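Local coordinates for aldehyde dehydrogenase (Staphylococcus aureus, PDB 6K10), which catalyses the NAD+-dependent oxidation of 4,4'-diaponeurosporen-4-al to 4,4'-diaponeurosporenoic acid in the biosynthesis of the carotenoid staphyloxanthin, at residues Y16-F21 with G139-I144; L75-I80 with P131-I136; N122-L127 with E148-V153; V234-I239 with S272-E277; T250-D255 with M402-P407. The protein carries 1 engineered substitution. All blocks are in the same frame, centred on the assembly; numbering follows the deposited sequence. Where two conformers were deposited one is given.

Interaction 1. Residues Y16-F21 with G139-I144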
# COMPACT_ATOMS: atom_id res chain seq x y z
N TYR A 16 4.90 -24.24 -4.71
CA TYR A 16 4.83 -24.29 -6.17
C TYR A 16 3.57 -24.99 -6.65
O TYR A 16 3.07 -24.68 -7.74
CB TYR A 16 6.10 -24.93 -6.72
CG TYR A 16 7.27 -23.98 -6.64
CD1 TYR A 16 7.27 -22.80 -7.36
CD2 TYR A 16 8.36 -24.25 -5.82
CE1 TYR A 16 8.32 -21.91 -7.28
CE2 TYR A 16 9.42 -23.37 -5.74
CZ TYR A 16 9.39 -22.20 -6.48
OH TYR A 16 10.44 -21.31 -6.40
N ASP A 17 3.04 -25.93 -5.86
CA ASP A 17 1.72 -26.48 -6.17
C ASP A 17 0.66 -25.39 -6.11
O ASP A 17 -0.23 -25.33 -6.97
CB ASP A 17 1.37 -27.61 -5.20
CG ASP A 17 2.23 -28.84 -5.40
OD1 ASP A 17 2.97 -28.90 -6.41
OD2 ASP A 17 2.16 -29.75 -4.55
N SER A 18 0.73 -24.53 -5.09
CA SER A 18 -0.22 -23.43 -4.97
C SER A 18 -0.12 -22.49 -6.16
O SER A 18 -1.15 -22.06 -6.71
CB SER A 18 0.01 -22.68 -3.66
OG SER A 18 -1.09 -21.85 -3.35
N LYS A 19 1.10 -22.15 -6.58
CA LYS A 19 1.28 -21.34 -7.78
C LYS A 19 0.66 -22.02 -8.99
O LYS A 19 -0.01 -21.37 -9.81
CB LYS A 19 2.77 -21.09 -8.02
CG LYS A 19 3.38 -20.01 -7.13
N ALA A 20 0.88 -23.33 -9.13
CA ALA A 20 0.35 -24.05 -10.28
C ALA A 20 -1.17 -24.00 -10.31
O ALA A 20 -1.76 -23.82 -11.38
CB ALA A 20 0.84 -25.50 -10.25
N PHE A 21 -1.82 -24.13 -9.15
CA PHE A 21 -3.27 -24.05 -9.13
C PHE A 21 -3.76 -22.65 -9.50
O PHE A 21 -4.77 -22.51 -10.20
CB PHE A 21 -3.83 -24.45 -7.77
CG PHE A 21 -5.33 -24.45 -7.72
CD1 PHE A 21 -6.06 -25.40 -8.42
CD2 PHE A 21 -6.02 -23.49 -7.00
CE1 PHE A 21 -7.45 -25.39 -8.39
CE2 PHE A 21 -7.40 -23.48 -6.96
CZ PHE A 21 -8.12 -24.43 -7.66
N GLY A 139 -9.44 -13.47 -4.93
CA GLY A 139 -9.12 -14.43 -5.97
C GLY A 139 -7.75 -15.05 -5.90
O GLY A 139 -7.22 -15.48 -6.93
N ASN A 140 -7.15 -15.12 -4.72
CA ASN A 140 -5.81 -15.65 -4.56
C ASN A 140 -5.85 -17.10 -4.09
O ASN A 140 -6.88 -17.61 -3.64
CB ASN A 140 -5.02 -14.80 -3.56
CG ASN A 140 -4.92 -13.35 -3.98
OD1 ASN A 140 -4.00 -12.96 -4.68
ND2 ASN A 140 -5.88 -12.54 -3.54
N THR A 141 -4.71 -17.77 -4.20
CA THR A 141 -4.42 -18.95 -3.41
C THR A 141 -3.61 -18.51 -2.19
O THR A 141 -3.06 -17.41 -2.16
CB THR A 141 -3.65 -20.00 -4.21
OG1 THR A 141 -2.32 -19.52 -4.48
CG2 THR A 141 -4.35 -20.30 -5.53
N ALA A 142 -3.56 -19.37 -1.18
CA ALA A 142 -3.00 -18.92 0.09
C ALA A 142 -2.28 -20.05 0.81
O ALA A 142 -2.67 -21.22 0.73
CB ALA A 142 -4.09 -18.34 1.00
N ILE A 143 -1.22 -19.67 1.51
CA ILE A 143 -0.52 -20.53 2.45
C ILE A 143 -0.53 -19.83 3.80
O ILE A 143 -0.19 -18.65 3.90
CB ILE A 143 0.92 -20.83 2.00
CG1 ILE A 143 0.91 -21.71 0.74
CG2 ILE A 143 1.72 -21.50 3.10
CD1 ILE A 143 2.28 -21.95 0.16
N ILE A 144 -0.94 -20.56 4.84
CA ILE A 144 -1.14 -20.00 6.17
C ILE A 144 -0.08 -20.58 7.10
O ILE A 144 0.15 -21.79 7.11
CB ILE A 144 -2.55 -20.30 6.70
CG1 ILE A 144 -3.61 -19.74 5.75
CG2 ILE A 144 -2.73 -19.72 8.10
CD1 ILE A 144 -4.98 -20.36 5.95
O HOH W 1 -2.18 -23.19 -1.19

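Interaction 2. Residues L75-I80 with P131-I136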
# COMPACT_ATOMS: atom_id res chain seq x y z
N LEU A 75 -17.32 -15.30 11.13
CA LEU A 75 -18.53 -15.71 10.42
C LEU A 75 -19.25 -14.51 9.83
O LEU A 75 -19.70 -14.54 8.68
CB LEU A 75 -19.45 -16.48 11.36
CG LEU A 75 -18.98 -17.87 11.79
CD1 LEU A 75 -19.95 -18.46 12.79
CD2 LEU A 75 -18.83 -18.77 10.58
N LYS A 76 -19.37 -13.43 10.61
CA LYS A 76 -20.00 -12.22 10.11
C LYS A 76 -19.23 -11.64 8.93
O LYS A 76 -19.83 -11.17 7.95
CB LYS A 76 -20.11 -11.19 11.23
CG LYS A 76 -20.99 -10.00 10.91
N SER A 77 -17.89 -11.67 8.99
CA SER A 77 -17.09 -11.13 7.90
C SER A 77 -17.23 -11.97 6.63
O SER A 77 -17.31 -11.42 5.52
CB SER A 77 -15.63 -11.03 8.33
OG SER A 77 -14.84 -10.44 7.31
N ILE A 78 -17.25 -13.30 6.77
CA ILE A 78 -17.46 -14.17 5.61
C ILE A 78 -18.79 -13.84 4.95
O ILE A 78 -18.88 -13.70 3.72
CB ILE A 78 -17.40 -15.65 6.02
CG1 ILE A 78 -16.01 -16.03 6.53
CG2 ILE A 78 -17.79 -16.54 4.84
CD1 ILE A 78 -15.98 -17.36 7.25
N LYS A 79 -19.84 -13.72 5.76
CA LYS A 79 -21.17 -13.40 5.25
C LYS A 79 -21.15 -12.11 4.43
O LYS A 79 -21.69 -12.05 3.33
CB LYS A 79 -22.15 -13.30 6.41
CG LYS A 79 -23.58 -12.98 6.03
CD LYS A 79 -23.85 -11.50 6.24
CE LYS A 79 -25.31 -11.15 6.06
NZ LYS A 79 -25.78 -10.08 6.98
N ILE A 80 -20.50 -11.07 4.96
CA ILE A 80 -20.50 -9.76 4.29
C ILE A 80 -19.69 -9.83 3.00
O ILE A 80 -20.12 -9.33 1.95
CB ILE A 80 -19.97 -8.67 5.24
CG1 ILE A 80 -20.94 -8.45 6.40
CG2 ILE A 80 -19.69 -7.37 4.48
CD1 ILE A 80 -20.31 -7.81 7.63
N PRO A 131 -7.66 -12.06 7.43
CA PRO A 131 -6.89 -11.93 6.18
C PRO A 131 -7.29 -12.93 5.12
O PRO A 131 -7.39 -12.57 3.94
CB PRO A 131 -5.43 -12.13 6.64
CG PRO A 131 -5.44 -11.94 8.09
CD PRO A 131 -6.79 -12.32 8.59
N LEU A 132 -7.54 -14.18 5.51
CA LEU A 132 -7.87 -15.21 4.53
C LEU A 132 -9.13 -14.86 3.74
O LEU A 132 -9.18 -15.07 2.52
CB LEU A 132 -8.05 -16.56 5.22
CG LEU A 132 -8.30 -17.74 4.27
CD1 LEU A 132 -7.06 -18.01 3.43
CD2 LEU A 132 -8.73 -18.99 5.03
N ILE A 133 -10.15 -14.34 4.42
CA ILE A 133 -11.37 -13.91 3.73
C ILE A 133 -11.03 -12.94 2.61
O ILE A 133 -11.50 -13.08 1.48
CB ILE A 133 -12.36 -13.29 4.73
CG1 ILE A 133 -12.84 -14.33 5.74
CG2 ILE A 133 -13.54 -12.70 3.99
CD1 ILE A 133 -13.45 -13.71 6.98
N GLY A 134 -10.19 -11.95 2.92
CA GLY A 134 -9.77 -11.01 1.89
C GLY A 134 -9.03 -11.69 0.76
O GLY A 134 -9.28 -11.42 -0.42
N ALA A 135 -8.10 -12.58 1.10
CA ALA A 135 -7.34 -13.29 0.08
C ALA A 135 -8.26 -14.14 -0.80
O ALA A 135 -8.12 -14.16 -2.03
CB ALA A 135 -6.26 -14.16 0.73
N ILE A 136 -9.20 -14.85 -0.18
CA ILE A 136 -10.15 -15.66 -0.94
C ILE A 136 -10.99 -14.77 -1.85
O ILE A 136 -11.09 -15.01 -3.06
CB ILE A 136 -11.05 -16.48 0.01
CG1 ILE A 136 -10.26 -17.61 0.66
CG2 ILE A 136 -12.25 -17.03 -0.75
CD1 ILE A 136 -11.04 -18.34 1.73

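Interaction 3. Residues N122-L127 with E148-V153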
# COMPACT_ATOMS: atom_id res chain seq x y z
N ASN A 122 -2.10 -14.40 19.86
CA ASN A 122 -3.02 -13.77 20.80
C ASN A 122 -4.48 -13.84 20.35
O ASN A 122 -5.37 -14.06 21.18
CB ASN A 122 -2.60 -12.32 21.06
CG ASN A 122 -2.55 -11.47 19.81
OD1 ASN A 122 -2.09 -11.92 18.75
ND2 ASN A 122 -3.00 -10.23 19.92
N TYR A 123 -4.75 -13.65 19.06
CA TYR A 123 -6.05 -13.97 18.47
C TYR A 123 -5.77 -14.94 17.34
O TYR A 123 -5.88 -14.60 16.15
CB TYR A 123 -6.80 -12.72 18.01
CG TYR A 123 -7.17 -11.81 19.15
CD1 TYR A 123 -6.24 -10.92 19.68
CD2 TYR A 123 -8.43 -11.85 19.72
CE1 TYR A 123 -6.57 -10.09 20.73
CE2 TYR A 123 -8.77 -11.02 20.77
CZ TYR A 123 -7.83 -10.14 21.27
OH TYR A 123 -8.16 -9.31 22.32
N PRO A 124 -5.40 -16.18 17.68
CA PRO A 124 -4.76 -17.06 16.69
C PRO A 124 -5.71 -17.54 15.60
O PRO A 124 -5.24 -17.98 14.55
CB PRO A 124 -4.26 -18.23 17.54
CG PRO A 124 -5.20 -18.27 18.71
CD PRO A 124 -5.60 -16.84 18.98
N PHE A 125 -7.01 -17.45 15.83
CA PHE A 125 -8.00 -17.84 14.83
C PHE A 125 -8.39 -16.64 13.96
O PHE A 125 -8.28 -16.70 12.73
CB PHE A 125 -9.22 -18.45 15.53
CG PHE A 125 -10.31 -18.90 14.60
CD1 PHE A 125 -11.33 -18.03 14.25
CD2 PHE A 125 -10.32 -20.18 14.09
CE1 PHE A 125 -12.34 -18.44 13.40
CE2 PHE A 125 -11.33 -20.60 13.24
CZ PHE A 125 -12.34 -19.73 12.89
N GLN A 126 -8.81 -15.54 14.59
CA GLN A 126 -9.24 -14.36 13.85
C GLN A 126 -8.13 -13.81 12.97
O GLN A 126 -8.37 -13.39 11.83
CB GLN A 126 -9.75 -13.29 14.81
CG GLN A 126 -9.63 -11.85 14.30
CD GLN A 126 -10.68 -11.50 13.26
OE1 GLN A 126 -11.55 -12.30 12.93
NE2 GLN A 126 -10.60 -10.28 12.74
N LEU A 127 -6.89 -13.81 13.47
CA LEU A 127 -5.80 -13.25 12.68
C LEU A 127 -5.32 -14.18 11.58
O LEU A 127 -4.49 -13.77 10.76
CB LEU A 127 -4.64 -12.87 13.61
CG LEU A 127 -5.03 -11.78 14.61
CD1 LEU A 127 -3.99 -11.64 15.71
CD2 LEU A 127 -5.25 -10.46 13.90
N GLU A 148 2.59 -21.42 16.61
CA GLU A 148 2.76 -22.68 17.32
C GLU A 148 2.75 -22.51 18.83
O GLU A 148 2.79 -23.51 19.55
CB GLU A 148 4.05 -23.37 16.88
CG GLU A 148 5.33 -22.69 17.33
CD GLU A 148 6.54 -23.60 17.18
OE1 GLU A 148 7.65 -23.19 17.59
OE2 GLU A 148 6.38 -24.72 16.65
N LEU A 149 2.71 -21.26 19.33
CA LEU A 149 2.53 -21.04 20.76
C LEU A 149 1.13 -21.41 21.22
O LEU A 149 0.93 -21.68 22.41
CB LEU A 149 2.83 -19.58 21.12
CG LEU A 149 4.25 -19.08 20.87
CD1 LEU A 149 4.45 -17.72 21.52
CD2 LEU A 149 5.28 -20.08 21.37
N THR A 150 0.16 -21.40 20.32
CA THR A 150 -1.17 -21.93 20.58
C THR A 150 -1.35 -23.18 19.72
O THR A 150 -2.01 -23.13 18.67
CB THR A 150 -2.24 -20.88 20.29
OG1 THR A 150 -2.04 -20.34 18.98
CG2 THR A 150 -2.17 -19.76 21.31
N PRO A 151 -0.77 -24.31 20.13
CA PRO A 151 -0.68 -25.46 19.21
C PRO A 151 -2.01 -26.17 18.98
O PRO A 151 -2.20 -26.76 17.91
CB PRO A 151 0.33 -26.38 19.90
CG PRO A 151 0.17 -26.07 21.35
CD PRO A 151 -0.17 -24.60 21.44
N ASN A 152 -2.92 -26.16 19.95
CA ASN A 152 -4.22 -26.78 19.72
C ASN A 152 -5.04 -25.97 18.72
O ASN A 152 -5.71 -26.55 17.86
CB ASN A 152 -4.98 -26.92 21.04
CG ASN A 152 -4.34 -27.95 21.96
OD1 ASN A 152 -4.39 -29.15 21.68
ND2 ASN A 152 -3.74 -27.49 23.04
N VAL A 153 -4.97 -24.64 18.80
CA VAL A 153 -5.66 -23.80 17.83
C VAL A 153 -5.08 -24.01 16.44
O VAL A 153 -5.81 -24.14 15.45
CB VAL A 153 -5.58 -22.32 18.25
CG1 VAL A 153 -6.33 -21.45 17.25
CG2 VAL A 153 -6.14 -22.14 19.65

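Interaction 4. Residues V234-I239 with S272-E277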
# COMPACT_ATOMS: atom_id res chain seq x y z
N VAL A 234 -16.81 6.10 33.71
CA VAL A 234 -17.03 5.55 32.37
C VAL A 234 -15.70 5.28 31.68
O VAL A 234 -15.54 4.28 30.98
CB VAL A 234 -17.91 6.50 31.54
CG1 VAL A 234 -18.10 5.94 30.14
CG2 VAL A 234 -19.26 6.69 32.23
N ALA A 235 -14.72 6.17 31.87
CA ALA A 235 -13.39 5.93 31.32
C ALA A 235 -12.80 4.63 31.87
O ALA A 235 -12.26 3.81 31.13
CB ALA A 235 -12.46 7.10 31.63
N SER A 236 -12.92 4.43 33.19
CA SER A 236 -12.34 3.24 33.80
C SER A 236 -13.01 1.97 33.28
O SER A 236 -12.36 0.94 33.13
CB SER A 236 -12.46 3.34 35.32
OG SER A 236 -13.75 2.96 35.76
N GLU A 237 -14.32 2.04 33.00
CA GLU A 237 -15.02 0.87 32.49
C GLU A 237 -14.56 0.53 31.07
O GLU A 237 -14.31 -0.64 30.75
CB GLU A 237 -16.53 1.11 32.53
CG GLU A 237 -17.12 1.01 33.93
CD GLU A 237 -18.50 1.65 34.03
OE1 GLU A 237 -19.09 1.96 32.97
OE2 GLU A 237 -18.99 1.83 35.16
N ARG A 238 -14.43 1.55 30.22
CA ARG A 238 -14.03 1.30 28.84
C ARG A 238 -12.54 0.99 28.73
O ARG A 238 -12.12 0.23 27.84
CB ARG A 238 -14.43 2.49 27.97
CG ARG A 238 -15.94 2.71 27.98
CD ARG A 238 -16.41 3.97 27.28
NE ARG A 238 -17.87 4.05 27.34
CZ ARG A 238 -18.61 5.04 26.86
NH1 ARG A 238 -18.04 6.08 26.27
NH2 ARG A 238 -19.93 5.00 26.98
N ILE A 239 -11.72 1.54 29.63
CA ILE A 239 -10.30 1.19 29.66
C ILE A 239 -10.13 -0.27 30.07
O ILE A 239 -9.42 -1.04 29.41
CB ILE A 239 -9.53 2.13 30.61
CG1 ILE A 239 -9.34 3.51 29.98
CG2 ILE A 239 -8.17 1.53 30.97
CD1 ILE A 239 -8.98 4.61 30.97
N SER A 272 -10.06 0.29 40.06
CA SER A 272 -10.14 -0.81 41.02
C SER A 272 -11.58 -1.24 41.24
O SER A 272 -11.88 -2.44 41.29
CB SER A 272 -9.50 -0.38 42.35
OG SER A 272 -8.18 0.08 42.16
N LYS A 273 -12.49 -0.28 41.37
CA LYS A 273 -13.90 -0.60 41.54
C LYS A 273 -14.45 -1.35 40.33
O LYS A 273 -15.20 -2.32 40.48
CB LYS A 273 -14.70 0.68 41.78
CG LYS A 273 -16.20 0.48 41.78
CD LYS A 273 -16.92 1.80 41.94
CE LYS A 273 -17.58 1.92 43.30
NZ LYS A 273 -18.44 3.13 43.38
N THR A 274 -14.09 -0.90 39.13
CA THR A 274 -14.58 -1.55 37.91
C THR A 274 -14.09 -2.99 37.82
O THR A 274 -14.84 -3.89 37.44
CB THR A 274 -14.13 -0.74 36.69
OG1 THR A 274 -14.84 0.50 36.64
CG2 THR A 274 -14.38 -1.52 35.41
N LEU A 275 -12.81 -3.21 38.15
CA LEU A 275 -12.26 -4.56 38.11
C LEU A 275 -13.00 -5.50 39.06
O LEU A 275 -13.24 -6.66 38.73
CB LEU A 275 -10.77 -4.52 38.43
CG LEU A 275 -9.91 -3.88 37.34
CD1 LEU A 275 -8.50 -3.61 37.83
CD2 LEU A 275 -9.90 -4.76 36.11
N ARG A 276 -13.39 -5.00 40.24
CA ARG A 276 -14.19 -5.80 41.15
C ARG A 276 -15.58 -6.06 40.58
O ARG A 276 -16.13 -7.16 40.73
CB ARG A 276 -14.28 -5.12 42.51
CG ARG A 276 -12.96 -5.05 43.26
CD ARG A 276 -12.30 -6.42 43.33
NE ARG A 276 -10.97 -6.35 43.95
CZ ARG A 276 -10.08 -7.33 43.91
NH1 ARG A 276 -8.90 -7.18 44.50
NH2 ARG A 276 -10.37 -8.46 43.28
N GLU A 277 -16.17 -5.06 39.92
CA GLU A 277 -17.46 -5.26 39.25
C GLU A 277 -17.34 -6.29 38.13
O GLU A 277 -18.24 -7.12 37.95
CB GLU A 277 -17.97 -3.93 38.71
CG GLU A 277 -18.41 -2.94 39.77
CD GLU A 277 -18.62 -1.55 39.21
OE1 GLU A 277 -18.16 -1.28 38.08
OE2 GLU A 277 -19.25 -0.72 39.89

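Interaction 5. Residues T250-D255 with M402-P407. Engineered in segment 250-255: S251 (natural residue Cys).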
# COMPACT_ATOMS: atom_id res chain seq x y z
N THR A 250 -3.27 -8.01 23.54
CA THR A 250 -3.90 -7.34 22.41
C THR A 250 -3.00 -6.21 21.94
O THR A 250 -2.48 -5.44 22.76
CB THR A 250 -5.28 -6.80 22.78
OG1 THR A 250 -6.05 -7.84 23.40
CG2 THR A 250 -6.01 -6.31 21.54
N SER A 251 -2.83 -6.10 20.62
CA SER A 251 -1.96 -5.06 20.09
C SER A 251 -2.54 -3.67 20.26
O SER A 251 -1.79 -2.69 20.28
CB SER A 251 -1.66 -5.34 18.61
OG SER A 251 -2.84 -5.31 17.84
N VAL A 252 -3.86 -3.55 20.40
CA VAL A 252 -4.50 -2.26 20.62
C VAL A 252 -5.02 -2.14 22.05
O VAL A 252 -5.82 -1.26 22.35
CB VAL A 252 -5.62 -2.02 19.59
CG1 VAL A 252 -5.06 -2.08 18.17
CG2 VAL A 252 -6.73 -3.03 19.76
N ALA A 253 -4.56 -3.02 22.94
CA ALA A 253 -4.89 -2.86 24.35
C ALA A 253 -4.21 -1.61 24.90
O ALA A 253 -3.09 -1.28 24.51
CB ALA A 253 -4.44 -4.08 25.14
N PRO A 254 -4.88 -0.90 25.81
CA PRO A 254 -4.19 0.16 26.55
C PRO A 254 -2.90 -0.36 27.15
O PRO A 254 -2.91 -1.25 28.01
CB PRO A 254 -5.21 0.54 27.63
CG PRO A 254 -6.53 0.29 26.97
CD PRO A 254 -6.31 -0.97 26.15
N ASP A 255 -1.78 0.16 26.67
CA ASP A 255 -0.51 -0.25 27.26
C ASP A 255 -0.25 0.50 28.56
O ASP A 255 0.02 -0.12 29.59
CB ASP A 255 0.64 -0.05 26.28
CG ASP A 255 1.95 -0.62 26.80
OD1 ASP A 255 2.63 0.08 27.58
OD2 ASP A 255 2.28 -1.77 26.44
N MET A 402 -12.76 -0.67 20.48
CA MET A 402 -13.92 -0.90 19.62
C MET A 402 -13.79 -0.30 18.22
O MET A 402 -14.65 -0.59 17.38
CB MET A 402 -15.19 -0.34 20.28
CG MET A 402 -15.62 -1.10 21.53
SD MET A 402 -15.66 -2.89 21.29
CE MET A 402 -17.12 -3.09 20.28
N HIS A 403 -12.76 0.50 17.94
CA HIS A 403 -12.61 0.98 16.57
C HIS A 403 -12.25 -0.14 15.60
O HIS A 403 -12.38 0.04 14.38
CB HIS A 403 -11.56 2.10 16.50
CG HIS A 403 -10.18 1.68 16.89
ND1 HIS A 403 -9.87 1.21 18.15
CD2 HIS A 403 -9.02 1.68 16.19
CE1 HIS A 403 -8.58 0.94 18.20
NE2 HIS A 403 -8.04 1.21 17.03
N LEU A 404 -11.83 -1.30 16.12
CA LEU A 404 -11.62 -2.48 15.29
C LEU A 404 -12.92 -3.19 14.94
O LEU A 404 -12.93 -4.02 14.02
CB LEU A 404 -10.69 -3.47 16.01
CG LEU A 404 -9.18 -3.31 15.88
CD1 LEU A 404 -8.72 -1.96 16.40
CD2 LEU A 404 -8.46 -4.43 16.63
N ALA A 405 -14.01 -2.89 15.64
CA ALA A 405 -15.26 -3.62 15.48
C ALA A 405 -16.14 -3.07 14.37
O ALA A 405 -17.16 -3.68 14.05
CB ALA A 405 -16.04 -3.62 16.80
N ASN A 406 -15.77 -1.93 13.78
CA ASN A 406 -16.48 -1.44 12.61
C ASN A 406 -15.71 -1.87 11.37
O ASN A 406 -14.62 -1.32 11.12
CB ASN A 406 -16.62 0.08 12.66
CG ASN A 406 -17.53 0.62 11.56
OD1 ASN A 406 -17.90 -0.10 10.63
ND2 ASN A 406 -17.88 1.89 11.66
N PRO A 407 -16.21 -2.82 10.58
CA PRO A 407 -15.46 -3.26 9.39
C PRO A 407 -15.34 -2.19 8.32
O PRO A 407 -14.55 -2.37 7.38
CB PRO A 407 -16.28 -4.46 8.89
CG PRO A 407 -17.67 -4.18 9.36
CD PRO A 407 -17.53 -3.48 10.68

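Interaction 1. Residues Y16-F21 with G139-I144
The F21 ring brings its edge to the methyl of T141, with CD2 3.9 Å from CG2 and that methyl lying near the ring plane rather than over a face. The two residues belong to helix 10-23 and to strand 141-145 of the mixed sheet in the coenzyme-binding domain, which is Rossmann-like in this family. Over residues 16-21 and 141-144 the axes come within 8.5 Å and run nearly antiparallel (161°).

A chain of hydroxyls crosses the gap beside this apolar touch. T141 OG1 donates to S18 OG at 2.9 Å. S18 OG in turn donates to a water (water 1) 2.8 Å away, and the same water donates to the carbonyl A142 O, also at 2.8 Å. One hydroxyl of the helix is thereby tied to two consecutive residues of the strand, directly and through solvent. The threonine can serve both halves of the contact because its chi1 of 69° puts OG1 between the backbone N and the carbonyl carbon, on the side of S18, while CG2 lies opposite the carbonyl carbon and meets both S18 O, at 3.8 Å, and the phenyl edge. T141 OG1 is also hydrogen-bonded to T114 OG1 of the neighbouring strand 104-118, its stronger partner; S18 packs on T114 as well.

The helix is therefore held to the sheet by a short relay of hydroxyl groups with an aromatic edge next to it. The bonds are consistent with a run of donors from T141 through S18 and the water to A142 O, which would leave these buried hydroxyls satisfied.

Interaction 2. Residues L75-I80 with P131-I136
S77 OG is bonded to the carboxylate oxygen E130 OE2, of the residue just before P131 in helix 126-138, while its other close neighbour is the terminal methyl of I133, whose CD1 lies 3.6 Å away. S77 OG is turned opposite its own backbone N (chi1 -177°), which carries the hydroxyl out from helix 63-89 toward helix 126-138. No hydrogen bond joins segments 75-80 and 131-136 themselves, so the serine's polar tie runs to the residue just ahead of the second segment.

On the side of segment 131-136 the whole contact is made by I133. Its CD1 touches S77 CB at 3.7 Å and presses on I78 CG1 at 3.5 Å, a separation tighter than usual for two carbons; behind it, I133 CG1 lies 3.7 Å from I78 CG1. The two isoleucine side chains cross at about a right angle, with the methyl end of I133 set against the CG1 branch of I78. I133 also rests on T74 and A81 of helix 63-89. With S77 and I78 these form the four-residue socket of a knobs-into-holes contact, in which I133 is the knob.

Helix 126-138 is kinked at P131, whose nitrogen carries no hydrogen to bond the turn before. Helix 30-46 packs against both helices, I44 on I78 and L37 on I136; K76 packs on F464 of the second subunit.

Chemically the contact divides in two: tight, nonpolar van der Waals packing around one isoleucine, and a serine whose hydroxyl is satisfied by a carboxylate at its border. E130 thus probably helps to fix the rotation of S77 beside the methyl group.

Interaction 3. Residues N122-L127 with E148-V153
P124 packs against T150 and V153 where two strand-to-helix loops of the Rossmann-like coenzyme domain meet. One loop leads from strand 104-118 into helix 126-138, the other from strand 141-145 into helix 151-164. The two strands are parallel neighbours, so strand 104-118, helix 126-138 and strand 141-145 form a beta-alpha-beta crossover.

The apolar part is proline against valine, their side chains crossing at about a right angle. The polar atom at the interface is T150 OG1, which lies 3.4 Å from P124 CB in a plain van der Waals contact. T150 occupies the N-cap position of helix 151-164, yet its hydroxyl makes no capping bond: with chi1 at 51° it is turned to the proline ring. The carboxylate of D58 serves this helix end instead, taking up V153 N with OD2 and N152 ND2 with OD1. Across the interface, F125 N is bound by E70 OE1. S251, an engineered serine at the predicted active-site position, has its side chain about 12 Å from that of P124.

V153 CG1, opposite the backbone N at chi1 -178°, does most of the touching: it lies 3.7 Å from P124 CG and 3.8 Å from P124 CB.

Interaction 4. Residues V234-I239 with S272-E277
The carboxylates of E237 and E277 bring OE2 and OE1 to 4.3 Å across the contact, a like-charge approach that K233 NZ, salt-bridged to both, probably offsets. The R238 guanidinium takes no part across the helices: V234 CG1 sits 3.3 Å above its plane, over the centre of one face, and NH2 binds S441 O of the second subunit.

Between the helices, S236 OG and T274 OG1 form a hydrogen bond of 2.8 Å. T274 OG1 also accepts from K233 NZ, and A270 O is a rival acceptor for its proton; S236 OG is bonded to K233 O as well. T274 CG2, opposite the backbone N, lies 3.8 Å from E237 CA, and T274 OG1 is 3.6 Å from E237 CG, where the two side chains cross at about a right angle.

Segments 234-239 and 272-277 cross at -52° with axes 9.0 Å apart. Helix 232-244 leans on strand 372-376 through F376, helix 264-279 packs L275 on F314 of strand 312-314, and E237 meets L450 of the second subunit.

Interaction 5. Residues T250-D255 with M402-P407
Residues T250 to A253 make a type I beta turn, closed by a weak bond of 3.2 Å from A253 N to T250 O, and V252 in its third position projects toward segment 402-407. That segment begins as a 3-10 turn, with A405 N bonded to M402 O at 3.0 Å. The backbones stay apart, V252 CA and L404 CA being 8.9 Å from each other.

V252 and L404 reach to each other tip to tip. With V252 chi1 at -58°, its CG2 falls between the backbone N and the carbonyl carbon and comes nearest, 3.8 Å from L404 CD2; both valine methyls meet the leucine methyls. L404 CD1 is also 3.3 Å above the plane of the H403 ring, offset toward its rim. H403 CE1 approaches V252 CB obliquely at 4.4 Å. F411 packs on both V252 and L404, and L401 on V252, extending the apolar contact.

The turn carries S251, an engineered serine (natural cysteine), at the predicted catalytic position, and the side chain of V252 is about 7 Å from that of E217, also predicted active-site. V252 O binds Y374 OH of strand 372-376, the turn leads into strand 256-260, and H403 packs on I438 of the second subunit.

Overall arrangement
Interactions 1, 2, 3 and 5 are buried, whereas interaction 4 is partly open and carries most of the charge. Helix 126-138 runs through the first half: interaction 2 lies on it, interaction 3 at its start, and interaction 1 on the strand that follows, where N140 N meets A135 O. Interactions 4 and 5 belong to the other sheet region and both reach the second subunit, as does K76 of interaction 2. A probable hydrogen bond between Y123 OH and T250 OG1 links interactions 3 and 5 near the predicted active site. Interactions 1 and 4, their centres about 47 Å apart, each pair a serine with a threonine hydroxyl; interactions 2, 3 and 5 rely on aliphatic packing.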